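Local coordinates for outer membrane protein (Bartonella henselae, PDB 2FI9), which is of unknown function but belongs to the DUF498/DUF598 family of proteins, at residues A16-Y21 with S42-I47. Residues are numbered along the deposited sequence; the frame is centred on the assembly and turned at random.
Sequences APIDAY and SGIYGI
Ile44 places CG1 anti to its own carbonyl carbon (chi1 -57°) and then runs straight on to CD1 (chi2 176°), an extended branch that carries this methyl across to Ala16 and Ile18. Ile18 folds its branch instead: a chi2 of -47° bends CD1 back toward Ile44, although its CB does not point there. The contact links the three-stranded antiparallel sheet to the mixed five-stranded sheet: Ile18 at the start of strand 18-22, with Ala16 in the loop before it, meets Ile44 of strand 43-47, an outermost strand of the mixed sheet. The backbones stay well apart, 8.1 Å between CA of Ala16 and CA of Ile44, and the side chains meet by apolar packing through the CD1 methyl of Ile44, which also lies against the backbone N of Ala16.

Phe28 and Ile37 touch both isoleucines, while Val107 of helix 103-115 packs on Ile18, so the small interface lies within a larger buried core. Further along the first segment, the backbones of Asp19 and Ala20 share Arg27 as partner, a classic beta bulge. On the second, OH of Tyr45 donates to OG of Ser42 at 2.7 Å, with the acceptor at the ring edge and in its plane; OG is also hydrogen-bonded to OE2 of Glu65.

At the meeting point, CD1 of Ile44 lies 4.3 Å from CB of Ala16 and also 4.3 Å from CD1 of Ile18, with N of Ala16 at 4.1 Å from the same methyl.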
ATOM      1  N   ALA A  16     -10.349  -4.098  -0.283  1.00 32.90           N
ATOM      2  CA  ALA A  16     -10.794  -5.362  -0.887  1.00 33.08           C
ATOM      3  C   ALA A  16      -9.553  -6.207  -1.116  1.00 33.29           C
ATOM      4  O   ALA A  16      -8.473  -5.659  -1.258  1.00 32.56           O
ATOM      5  CB  ALA A  16     -11.490  -5.098  -2.218  1.00 33.06           C
ATOM      6  N   PRO A  17      -9.692  -7.545  -1.175  1.00 33.73           N
ATOM      7  CA  PRO A  17      -8.484  -8.283  -1.578  1.00 33.83           C
ATOM      8  C   PRO A  17      -8.003  -7.819  -2.954  1.00 33.78           C
ATOM      9  O   PRO A  17      -8.824  -7.454  -3.809  1.00 33.90           O
ATOM     10  CB  PRO A  17      -8.950  -9.744  -1.650  1.00 33.57           C
ATOM     11  CG  PRO A  17     -10.251  -9.793  -0.915  1.00 34.40           C
ATOM     12  CD  PRO A  17     -10.832  -8.416  -0.868  1.00 33.31           C
ATOM     13  N   ILE A  18      -6.690  -7.814  -3.149  1.00 34.64           N
ATOM     14  CA  ILE A  18      -6.105  -7.513  -4.449  1.00 34.35           C
ATOM     15  C   ILE A  18      -5.949  -8.852  -5.170  1.00 34.51           C
ATOM     16  O   ILE A  18      -5.138  -9.697  -4.761  1.00 34.19           O
ATOM     17  CB  ILE A  18      -4.742  -6.771  -4.311  1.00 34.28           C
ATOM     18  CG1 ILE A  18      -4.877  -5.477  -3.501  1.00 33.77           C
ATOM     19  CG2 ILE A  18      -4.106  -6.499  -5.684  1.00 34.79           C
ATOM     20  CD1 ILE A  18      -6.033  -4.575  -3.875  1.00 35.51           C
ATOM     21  N   ASP A  19      -6.737  -9.032  -6.229  1.00 34.58           N
ATOM     22  CA  ASP A  19      -6.831 -10.316  -6.933  1.00 34.68           C
ATOM     23  C   ASP A  19      -5.696 -10.594  -7.922  1.00 34.61           C
ATOM     24  O   ASP A  19      -5.496 -11.741  -8.315  1.00 34.04           O
ATOM     25  CB  ASP A  19      -8.195 -10.445  -7.623  1.00 35.16           C
ATOM     26  CG  ASP A  19      -9.341 -10.339  -6.638  1.00 36.53           C
ATOM     27  OD1 ASP A  19      -9.202 -10.854  -5.510  1.00 39.08           O
ATOM     28  OD2 ASP A  19     -10.371  -9.731  -6.974  1.00 39.66           O
ATOM     29  N   ALA A  20      -4.970  -9.551  -8.325  1.00 33.90           N
ATOM     30  CA  ALA A  20      -3.869  -9.697  -9.273  1.00 33.87           C
ATOM     31  C   ALA A  20      -2.972  -8.473  -9.252  1.00 34.42           C
ATOM     32  O   ALA A  20      -3.404  -7.383  -8.864  1.00 34.22           O
ATOM     33  CB  ALA A  20      -4.386  -9.942 -10.677  1.00 33.74           C
ATOM     34  N   TYR A  21      -1.712  -8.679  -9.636  1.00 34.55           N
ATOM     35  CA  TYR A  21      -0.762  -7.598  -9.867  1.00 34.72           C
ATOM     36  C   TYR A  21       0.026  -7.990 -11.118  1.00 34.78           C
ATOM     37  O   TYR A  21      -0.126  -9.108 -11.639  1.00 34.16           O
ATOM     38  CB  TYR A  21       0.162  -7.397  -8.654  1.00 35.33           C
ATOM     39  CG  TYR A  21       1.022  -8.601  -8.321  1.00 35.83           C
ATOM     40  CD1 TYR A  21       2.330  -8.688  -8.780  1.00 37.05           C
ATOM     41  CD2 TYR A  21       0.518  -9.659  -7.558  1.00 37.22           C
ATOM     42  CE1 TYR A  21       3.130  -9.804  -8.491  1.00 38.60           C
ATOM     43  CE2 TYR A  21       1.309 -10.774  -7.264  1.00 36.68           C
ATOM     44  CZ  TYR A  21       2.600 -10.837  -7.732  1.00 37.28           C
ATOM     45  OH  TYR A  21       3.394 -11.923  -7.442  1.00 38.89           O
ATOM     46  N   SER A  42     -10.539   3.967   4.035  1.00 31.91           N
ATOM     47  CA  SER A  42     -11.505   4.790   3.262  1.00 31.98           C
ATOM     48  C   SER A  42     -11.594   4.403   1.773  1.00 32.53           C
ATOM     49  O   SER A  42     -12.440   4.918   1.046  1.00 32.89           O
ATOM     50  CB  SER A  42     -11.171   6.277   3.375  1.00 32.27           C
ATOM     51  OG  SER A  42      -9.954   6.569   2.693  1.00 31.83           O
ATOM     52  N   GLY A  43     -10.702   3.524   1.323  1.00 32.97           N
ATOM     53  CA  GLY A  43     -10.793   2.999  -0.031  1.00 32.92           C
ATOM     54  C   GLY A  43      -9.484   2.680  -0.699  1.00 32.86           C
ATOM     55  O   GLY A  43      -8.423   2.691  -0.062  1.00 33.33           O
ATOM     56  N   ILE A  44      -9.569   2.393  -1.988  1.00 32.35           N
ATOM     57  CA  ILE A  44      -8.403   2.151  -2.822  1.00 33.02           C
ATOM     58  C   ILE A  44      -8.288   3.336  -3.765  1.00 33.44           C
ATOM     59  O   ILE A  44      -9.231   3.617  -4.516  1.00 33.58           O
ATOM     60  CB  ILE A  44      -8.573   0.846  -3.638  1.00 32.96           C
ATOM     61  CG1 ILE A  44      -8.836  -0.329  -2.686  1.00 34.07           C
ATOM     62  CG2 ILE A  44      -7.324   0.575  -4.510  1.00 33.73           C
ATOM     63  CD1 ILE A  44      -9.128  -1.664  -3.358  1.00 32.89           C
ATOM     64  N   TYR A  45      -7.144   4.019  -3.737  1.00 33.45           N
ATOM     65  CA  TYR A  45      -6.920   5.225  -4.534  1.00 33.41           C
ATOM     66  C   TYR A  45      -5.710   5.033  -5.442  1.00 33.96           C
ATOM     67  O   TYR A  45      -4.726   4.410  -5.040  1.00 32.49           O
ATOM     68  CB  TYR A  45      -6.606   6.412  -3.621  1.00 34.03           C
ATOM     69  CG  TYR A  45      -7.651   6.733  -2.585  1.00 33.99           C
ATOM     70  CD1 TYR A  45      -8.553   7.772  -2.785  1.00 34.59           C
ATOM     71  CD2 TYR A  45      -7.721   6.015  -1.394  1.00 34.27           C
ATOM     72  CE1 TYR A  45      -9.516   8.084  -1.831  1.00 33.55           C
ATOM     73  CE2 TYR A  45      -8.677   6.310  -0.428  1.00 33.76           C
ATOM     74  CZ  TYR A  45      -9.564   7.356  -0.654  1.00 34.07           C
ATOM     75  OH  TYR A  45     -10.523   7.659   0.285  1.00 34.56           O
ATOM     76  N   GLY A  46      -5.771   5.575  -6.653  1.00 34.09           N
ATOM     77  CA  GLY A  46      -4.569   5.647  -7.483  1.00 34.89           C
ATOM     78  C   GLY A  46      -3.591   6.652  -6.906  1.00 35.93           C
ATOM     79  O   GLY A  46      -3.990   7.700  -6.383  1.00 35.47           O
ATOM     80  N   ILE A  47      -2.303   6.322  -6.966  1.00 35.85           N
ATOM     81  CA  ILE A  47      -1.266   7.293  -6.666  1.00 36.67           C
ATOM     82  C   ILE A  47      -0.210   7.255  -7.765  1.00 36.67           C
ATOM     83  O   ILE A  47       0.151   6.191  -8.286  1.00 36.50           O
ATOM     84  CB  ILE A  47      -0.615   7.094  -5.282  1.00 37.06           C
ATOM     85  CG1 ILE A  47      -0.395   5.622  -4.995  1.00 38.26           C
ATOM     86  CG2 ILE A  47      -1.480   7.733  -4.184  1.00 38.67           C
ATOM     87  CD1 ILE A  47       0.783   5.364  -4.143  1.00 41.74           C
TER